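Long-range contact in transcriptional regulator, IclR family (Ruegeria sp. TM1040, PDB 3R4K), which probably binds DNA through a helix-turn-helix domain and regulates transcription, its C-terminal IclR-type domain probably sensing a small effector molecule: residues V123-A137 against A186-S198. Sequence-based numbering, arbitrary orientation.
Sequences VMMEDAEVLTFHGTA and AQSIGGFEAEVHS
F192 reaches from the 190-195 loop into the bend of 129-136, and its ring meets that segment on several sides. At the rim, close to the ring plane, V130 O lies 3.3 Å from F192 CZ, an approach suited to the slightly positive ring hydrogens. The E129 carboxylate also comes to the edge, its plane turned 81° from the ring, while the L131 side chain crosses the ring slantwise, CD1 nearest F192 CZ. T136 runs alongside, CG2 3.5 Å from F192 CD1; with its OG1 turned between backbone N and carbonyl carbon (chi1 64°), it donates to T132 O at 2.7 Å, almost in line with the carbonyl. This bond and the one from G139 N to the same OG1 hold the torsion that lays CG2 along the ring. R162 makes a cation-pi contact with F192; replacing F192 with an alanine would probably leave R162 without that partner and a gap between V130, L131 and T136.

Packing is also tight where the start of helix 137-143, N-capped by T136, meets strands 186-189 and 196-204. A137 CB fits against S198 CB at 4.0 Å, and A186 CB approaches A137 O to 3.3 Å. Beside them S188 OG gives G135 O a weak hydrogen bond of 3.3 Å. G135 and G191 approach closely, CA to CA 4.5 Å; a CB on G191 would strike G135 O. A water joins T132 OG1 to G191 O.

The far side is looser: V123 and V196, both partly exposed, meet tip to tip, V123 CG2 to V196 CG1 at 4.0 Å. With one weak direct hydrogen bond between the segments, the GAF-like domain joins its two edge regions here chiefly through apolar packing, the oxygens at the ring edge probably adding weak electrostatic attraction, and the E129-E193 carboxylate proximity is probably eased by the R162-E193 salt bridge.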
ATOM      1  N   VAL A 123      27.829 -16.256  10.419  1.00 28.06           N
ATOM      2  CA  VAL A 123      26.884 -17.096   9.697  1.00 28.48           C
ATOM      3  C   VAL A 123      26.734 -16.421   8.323  1.00 35.91           C
ATOM      4  O   VAL A 123      26.289 -15.270   8.246  1.00 35.32           O
ATOM      5  CB  VAL A 123      25.534 -17.296  10.426  1.00 31.84           C
ATOM      6  CG1 VAL A 123      24.605 -18.171   9.591  1.00 31.46           C
ATOM      7  CG2 VAL A 123      25.733 -17.893  11.809  1.00 32.89           C
HETATM    8  N   MSE A 124      27.188 -17.085   7.259  1.00 35.82           N
HETATM    9  CA  MSE A 124      27.125 -16.507   5.926  1.00 37.11           C
HETATM   10  C   MSE A 124      25.808 -16.863   5.215  1.00 41.56           C
HETATM   11  O   MSE A 124      25.258 -17.941   5.415  1.00 40.77           O
HETATM   12  CB  MSE A 124      28.327 -16.924   5.097  1.00 40.61           C
HETATM   13  CG  MSE A 124      28.114 -16.679   3.616  1.00 49.66           C
HETATM   14 SE   MSE A 124      29.650 -16.914   2.497  0.75 60.28          SE
HETATM   15  CE  MSE A 124      28.828 -18.162   1.132  1.00 57.50           C
HETATM   16  N   MSE A 125      25.302 -15.911   4.404  1.00 40.08           N
HETATM   17  CA  MSE A 125      24.065 -16.013   3.642  1.00 40.66           C
HETATM   18  C   MSE A 125      24.227 -15.595   2.199  1.00 51.78           C
HETATM   19  O   MSE A 125      25.217 -14.963   1.802  1.00 51.15           O
HETATM   20  CB  MSE A 125      22.998 -15.101   4.242  1.00 41.60           C
HETATM   21  CG  MSE A 125      23.000 -15.083   5.722  1.00 47.74           C
HETATM   22 SE   MSE A 125      21.269 -15.387   6.349  0.75 55.09          SE
HETATM   23  CE  MSE A 125      20.862 -17.230   5.666  1.00 52.79           C
ATOM     24  N   GLU A 126      23.178 -15.893   1.437  1.00 53.82           N
ATOM     25  CA  GLU A 126      22.971 -15.509   0.053  1.00 55.43           C
ATOM     26  C   GLU A 126      21.527 -15.080  -0.046  1.00 60.56           C
ATOM     27  O   GLU A 126      20.651 -15.703   0.585  1.00 61.24           O
ATOM     28  CB  GLU A 126      23.298 -16.661  -0.904  1.00 58.21           C
ATOM     29  CG  GLU A 126      23.928 -16.203  -2.204  1.00 70.34           C
ATOM     30  CD  GLU A 126      24.265 -17.332  -3.156  1.00 93.10           C
ATOM     31  OE1 GLU A 126      23.721 -17.338  -4.283  1.00 82.97           O
ATOM     32  OE2 GLU A 126      25.080 -18.207  -2.780  1.00 91.26           O
ATOM     33  N   ASP A 127      21.263 -13.976  -0.756  1.00 55.95           N
ATOM     34  CA  ASP A 127      19.876 -13.536  -0.881  1.00 55.04           C
ATOM     35  C   ASP A 127      19.147 -14.462  -1.849  1.00 58.38           C
ATOM     36  O   ASP A 127      19.785 -15.092  -2.700  1.00 59.27           O
ATOM     37  CB  ASP A 127      19.787 -12.057  -1.283  1.00 56.27           C
ATOM     38  CG  ASP A 127      20.189 -11.113  -0.160  1.00 63.50           C
ATOM     39  OD1 ASP A 127      19.957 -11.464   1.036  1.00 63.78           O
ATOM     40  OD2 ASP A 127      20.726 -10.024  -0.466  1.00 66.86           O
ATOM     41  N   ALA A 128      17.829 -14.600  -1.650  1.00 54.56           N
ATOM     42  CA  ALA A 128      16.885 -15.462  -2.375  1.00 56.00           C
ATOM     43  C   ALA A 128      16.999 -16.933  -1.908  1.00 59.94           C
ATOM     44  O   ALA A 128      16.489 -17.838  -2.578  1.00 62.89           O
ATOM     45  CB  ALA A 128      17.060 -15.351  -3.892  1.00 57.77           C
ATOM     46  N   GLU A 129      17.618 -17.164  -0.734  1.00 52.01           N
ATOM     47  CA  GLU A 129      17.689 -18.490  -0.135  1.00 50.90           C
ATOM     48  C   GLU A 129      16.296 -18.835   0.436  1.00 51.75           C
ATOM     49  O   GLU A 129      15.687 -18.014   1.125  1.00 49.69           O
ATOM     50  CB  GLU A 129      18.786 -18.531   0.945  1.00 51.67           C
ATOM     51  CG  GLU A 129      18.941 -19.886   1.616  1.00 69.61           C
ATOM     52  CD  GLU A 129      20.313 -20.184   2.193  1.00106.76           C
ATOM     53  OE1 GLU A 129      20.866 -19.334   2.932  1.00106.76           O
ATOM     54  OE2 GLU A 129      20.818 -21.300   1.934  1.00111.41           O
ATOM     55  N   VAL A 130      15.779 -20.013   0.106  1.00 49.38           N
ATOM     56  CA  VAL A 130      14.454 -20.453   0.562  1.00 50.46           C
ATOM     57  C   VAL A 130      14.609 -21.140   1.926  1.00 54.92           C
ATOM     58  O   VAL A 130      15.450 -22.030   2.087  1.00 56.84           O
ATOM     59  CB  VAL A 130      13.730 -21.337  -0.485  1.00 56.35           C
ATOM     60  CG1 VAL A 130      12.360 -21.802   0.025  1.00 58.14           C
ATOM     61  CG2 VAL A 130      13.576 -20.585  -1.811  1.00 55.58           C
ATOM     62  N   LEU A 131      13.821 -20.689   2.904  1.00 49.14           N
ATOM     63  CA  LEU A 131      13.845 -21.195   4.272  1.00 48.92           C
ATOM     64  C   LEU A 131      12.672 -22.126   4.505  1.00 55.38           C
ATOM     65  O   LEU A 131      11.581 -21.920   3.943  1.00 55.21           O
ATOM     66  CB  LEU A 131      13.805 -20.047   5.298  1.00 47.16           C
ATOM     67  CG  LEU A 131      14.793 -18.871   5.168  1.00 48.70           C
ATOM     68  CD1 LEU A 131      16.156 -19.245   4.584  1.00 47.49           C
ATOM     69  CD2 LEU A 131      14.195 -17.748   4.514  1.00 51.51           C
ATOM     70  N   THR A 132      12.887 -23.169   5.318  1.00 52.65           N
ATOM     71  CA  THR A 132      11.810 -24.104   5.627  1.00 53.89           C
ATOM     72  C   THR A 132      10.921 -23.477   6.719  1.00 55.29           C
ATOM     73  O   THR A 132      11.411 -22.688   7.533  1.00 51.15           O
ATOM     74  CB  THR A 132      12.374 -25.478   6.029  1.00 59.18           C
ATOM     75  OG1 THR A 132      13.123 -25.354   7.236  1.00 55.06           O
ATOM     76  CG2 THR A 132      13.243 -26.107   4.942  1.00 57.18           C
ATOM     77  N   PHE A 133       9.624 -23.816   6.725  1.00 54.07           N
ATOM     78  CA  PHE A 133       8.715 -23.295   7.741  1.00 54.31           C
ATOM     79  C   PHE A 133       8.928 -23.993   9.086  1.00 61.09           C
ATOM     80  O   PHE A 133       8.741 -23.386  10.140  1.00 59.63           O
ATOM     81  CB  PHE A 133       7.253 -23.431   7.298  1.00 57.59           C
ATOM     82  CG  PHE A 133       6.827 -22.380   6.298  1.00 57.84           C
ATOM     83  CD1 PHE A 133       6.675 -21.046   6.682  1.00 58.61           C
ATOM     84  CD2 PHE A 133       6.579 -22.716   4.975  1.00 60.85           C
ATOM     85  CE1 PHE A 133       6.307 -20.073   5.751  1.00 57.45           C
ATOM     86  CE2 PHE A 133       6.189 -21.741   4.048  1.00 61.93           C
ATOM     87  CZ  PHE A 133       6.064 -20.428   4.441  1.00 57.48           C
ATOM     88  N   HIS A 134       9.343 -25.261   9.044  1.00 61.25           N
ATOM     89  CA  HIS A 134       9.522 -26.079  10.235  1.00 63.65           C
ATOM     90  C   HIS A 134      10.973 -26.105  10.761  1.00 67.57           C
ATOM     91  O   HIS A 134      11.166 -26.381  11.946  1.00 70.39           O
ATOM     92  CB  HIS A 134       9.039 -27.517   9.946  1.00 67.74           C
ATOM     93  CG  HIS A 134       9.853 -28.237   8.914  1.00 71.01           C
ATOM     94  ND1 HIS A 134       9.723 -27.961   7.562  1.00 71.64           N
ATOM     95  CD2 HIS A 134      10.783 -29.208   9.074  1.00 73.73           C
ATOM     96  CE1 HIS A 134      10.589 -28.762   6.951  1.00 71.53           C
ATOM     97  NE2 HIS A 134      11.250 -29.527   7.820  1.00 72.97           N
ATOM     98  N   GLY A 135      11.961 -25.845   9.901  1.00 59.97           N
ATOM     99  CA  GLY A 135      13.369 -25.938  10.283  1.00 58.42           C
ATOM    100  C   GLY A 135      14.109 -24.655  10.598  1.00 58.50           C
ATOM    101  O   GLY A 135      15.289 -24.697  10.963  1.00 55.78           O
ATOM    102  N   THR A 136      13.443 -23.502  10.450  1.00 54.17           N
ATOM    103  CA  THR A 136      14.083 -22.212  10.741  1.00 50.88           C
ATOM    104  C   THR A 136      13.274 -21.457  11.789  1.00 54.27           C
ATOM    105  O   THR A 136      12.058 -21.647  11.869  1.00 55.06           O
ATOM    106  CB  THR A 136      14.242 -21.338   9.459  1.00 50.05           C
ATOM    107  OG1 THR A 136      12.962 -20.986   8.934  1.00 51.04           O
ATOM    108  CG2 THR A 136      15.064 -21.992   8.381  1.00 44.33           C
ATOM    109  N   ALA A 137      13.935 -20.566  12.554  1.00 48.93           N
ATOM    110  CA  ALA A 137      13.263 -19.693  13.516  1.00 48.75           C
ATOM    111  C   ALA A 137      12.332 -18.742  12.742  1.00 50.70           C
ATOM    112  O   ALA A 137      11.198 -18.526  13.161  1.00 49.93           O
ATOM    113  CB  ALA A 137      14.289 -18.914  14.330  1.00 48.66           C
ATOM    114  N   ALA A 186      10.597 -16.664  18.125  1.00 53.70           N
ATOM    115  CA  ALA A 186      10.933 -18.045  17.781  1.00 54.36           C
ATOM    116  C   ALA A 186      12.435 -18.276  17.876  1.00 57.26           C
ATOM    117  O   ALA A 186      13.231 -17.391  17.558  1.00 54.61           O
ATOM    118  CB  ALA A 186      10.441 -18.377  16.374  1.00 53.78           C
ATOM    119  N   GLN A 187      12.811 -19.482  18.305  1.00 55.78           N
ATOM    120  CA  GLN A 187      14.192 -19.939  18.401  1.00 54.93           C
ATOM    121  C   GLN A 187      14.338 -21.296  17.701  1.00 60.32           C
ATOM    122  O   GLN A 187      13.412 -22.108  17.739  1.00 62.03           O
ATOM    123  CB  GLN A 187      14.640 -20.034  19.860  1.00 58.23           C
ATOM    124  CG  GLN A 187      15.323 -18.773  20.361  1.00 58.59           C
ATOM    125  CD  GLN A 187      15.826 -18.940  21.775  1.00 79.46           C
ATOM    126  OE1 GLN A 187      16.845 -19.592  22.043  1.00 70.96           O
ATOM    127  NE2 GLN A 187      15.109 -18.365  22.721  1.00 81.08           N
ATOM    128  N   SER A 188      15.483 -21.521  17.028  1.00 56.18           N
ATOM    129  CA  SER A 188      15.787 -22.775  16.331  1.00 56.69           C
ATOM    130  C   SER A 188      17.284 -23.031  16.340  1.00 61.70           C
ATOM    131  O   SER A 188      18.067 -22.161  15.958  1.00 59.61           O
ATOM    132  CB  SER A 188      15.253 -22.767  14.901  1.00 57.74           C
ATOM    133  OG  SER A 188      15.579 -23.959  14.206  1.00 64.31           O
ATOM    134  N   ILE A 189      17.674 -24.227  16.798  1.00 61.30           N
ATOM    135  CA  ILE A 189      19.066 -24.639  16.892  1.00 61.39           C
ATOM    136  C   ILE A 189      19.315 -25.773  15.902  1.00 67.44           C
ATOM    137  O   ILE A 189      18.788 -26.875  16.056  1.00 68.85           O
ATOM    138  CB  ILE A 189      19.475 -25.011  18.343  1.00 67.39           C
ATOM    139  CG1 ILE A 189      19.066 -23.898  19.339  1.00 68.84           C
ATOM    140  CG2 ILE A 189      20.975 -25.287  18.422  1.00 67.02           C
ATOM    141  CD1 ILE A 189      18.819 -24.357  20.776  1.00 84.02           C
ATOM    142  N   GLY A 190      20.093 -25.448  14.877  1.00 65.05           N
ATOM    143  CA  GLY A 190      20.544 -26.349  13.824  1.00 66.10           C
ATOM    144  C   GLY A 190      19.529 -27.177  13.057  1.00 74.13           C
ATOM    145  O   GLY A 190      19.839 -28.314  12.693  1.00 75.93           O
ATOM    146  N   GLY A 191      18.350 -26.603  12.778  1.00 71.26           N
ATOM    147  CA  GLY A 191      17.283 -27.250  12.012  1.00 72.51           C
ATOM    148  C   GLY A 191      17.411 -27.055  10.509  1.00 75.53           C
ATOM    149  O   GLY A 191      16.888 -27.854   9.728  1.00 77.55           O
ATOM    150  N   PHE A 192      18.088 -25.962  10.095  1.00 68.69           N
ATOM    151  CA  PHE A 192      18.350 -25.598   8.696  1.00 66.49           C
ATOM    152  C   PHE A 192      19.834 -25.826   8.368  1.00 67.82           C
ATOM    153  O   PHE A 192      20.179 -26.394   7.327  1.00 66.93           O
ATOM    154  CB  PHE A 192      17.964 -24.131   8.456  1.00 66.30           C
ATOM    155  CG  PHE A 192      17.912 -23.686   7.013  1.00 66.54           C
ATOM    156  CD1 PHE A 192      16.861 -24.082   6.180  1.00 70.59           C
ATOM    157  CD2 PHE A 192      18.875 -22.818   6.502  1.00 66.29           C
ATOM    158  CE1 PHE A 192      16.800 -23.653   4.852  1.00 70.55           C
ATOM    159  CE2 PHE A 192      18.807 -22.375   5.175  1.00 68.13           C
ATOM    160  CZ  PHE A 192      17.774 -22.800   4.356  1.00 67.72           C
ATOM    161  N   GLU A 193      20.705 -25.384   9.278  1.00 62.57           N
ATOM    162  CA  GLU A 193      22.152 -25.524   9.189  1.00 60.88           C
ATOM    163  C   GLU A 193      22.660 -25.957  10.549  1.00 62.67           C
ATOM    164  O   GLU A 193      22.291 -25.342  11.562  1.00 60.10           O
ATOM    165  CB  GLU A 193      22.814 -24.199   8.747  1.00 59.84           C
ATOM    166  CG  GLU A 193      22.463 -23.725   7.342  1.00 70.89           C
ATOM    167  CD  GLU A 193      23.224 -24.325   6.173  1.00 90.95           C
ATOM    168  OE1 GLU A 193      24.112 -25.184   6.392  1.00 74.51           O
ATOM    169  OE2 GLU A 193      22.943 -23.906   5.027  1.00 88.74           O
ATOM    170  N   ALA A 194      23.492 -27.024  10.580  1.00 59.69           N
ATOM    171  CA  ALA A 194      24.061 -27.510  11.836  1.00 60.77           C
ATOM    172  C   ALA A 194      24.982 -26.447  12.474  1.00 62.60           C
ATOM    173  O   ALA A 194      25.709 -25.734  11.758  1.00 60.07           O
ATOM    174  CB  ALA A 194      24.821 -28.808  11.618  1.00 62.78           C
ATOM    175  N   GLU A 195      24.907 -26.324  13.820  1.00 59.17           N
ATOM    176  CA  GLU A 195      25.691 -25.411  14.674  1.00 57.72           C
ATOM    177  C   GLU A 195      25.340 -23.916  14.435  1.00 58.10           C
ATOM    178  O   GLU A 195      26.159 -23.014  14.689  1.00 57.73           O
ATOM    179  CB  GLU A 195      27.217 -25.658  14.553  1.00 58.84           C
ATOM    180  CG  GLU A 195      27.678 -27.108  14.744  1.00 74.80           C
ATOM    181  CD  GLU A 195      27.036 -27.925  15.856  1.00108.93           C
ATOM    182  OE1 GLU A 195      27.348 -27.675  17.044  1.00102.76           O
ATOM    183  OE2 GLU A 195      26.236 -28.834  15.531  1.00111.63           O
ATOM    184  N   VAL A 196      24.087 -23.657  14.025  1.00 51.50           N
ATOM    185  CA  VAL A 196      23.585 -22.295  13.874  1.00 47.84           C
ATOM    186  C   VAL A 196      22.403 -22.143  14.821  1.00 51.26           C
ATOM    187  O   VAL A 196      21.460 -22.937  14.755  1.00 51.70           O
ATOM    188  CB  VAL A 196      23.235 -21.904  12.416  1.00 48.29           C
ATOM    189  CG1 VAL A 196      22.670 -20.486  12.353  1.00 45.59           C
ATOM    190  CG2 VAL A 196      24.459 -22.026  11.512  1.00 46.99           C
ATOM    191  N   HIS A 197      22.477 -21.156  15.722  1.00 47.23           N
ATOM    192  CA  HIS A 197      21.418 -20.828  16.678  1.00 48.74           C
ATOM    193  C   HIS A 197      20.752 -19.537  16.217  1.00 52.27           C
ATOM    194  O   HIS A 197      21.397 -18.486  16.221  1.00 51.66           O
ATOM    195  CB  HIS A 197      21.964 -20.694  18.115  1.00 51.43           C
ATOM    196  CG  HIS A 197      20.904 -20.568  19.162  1.00 56.93           C
ATOM    197  ND1 HIS A 197      21.014 -21.225  20.377  1.00 62.23           N
ATOM    198  CD2 HIS A 197      19.741 -19.876  19.145  1.00 57.73           C
ATOM    199  CE1 HIS A 197      19.934 -20.895  21.062  1.00 62.75           C
ATOM    200  NE2 HIS A 197      19.135 -20.095  20.355  1.00 60.83           N
ATOM    201  N   SER A 198      19.485 -19.617  15.794  1.00 48.15           N
ATOM    202  CA  SER A 198      18.748 -18.464  15.309  1.00 46.53           C
ATOM    203  C   SER A 198      17.583 -18.056  16.226  1.00 53.16           C
ATOM    204  O   SER A 198      16.988 -18.887  16.914  1.00 55.50           O
ATOM    205  CB  SER A 198      18.223 -18.702  13.894  1.00 50.78           C
ATOM    206  OG  SER A 198      18.431 -20.012  13.383  1.00 68.35           O
TER
HETATM  207  O   HOH W   1      15.305 -27.192   7.555  1.00 43.80           O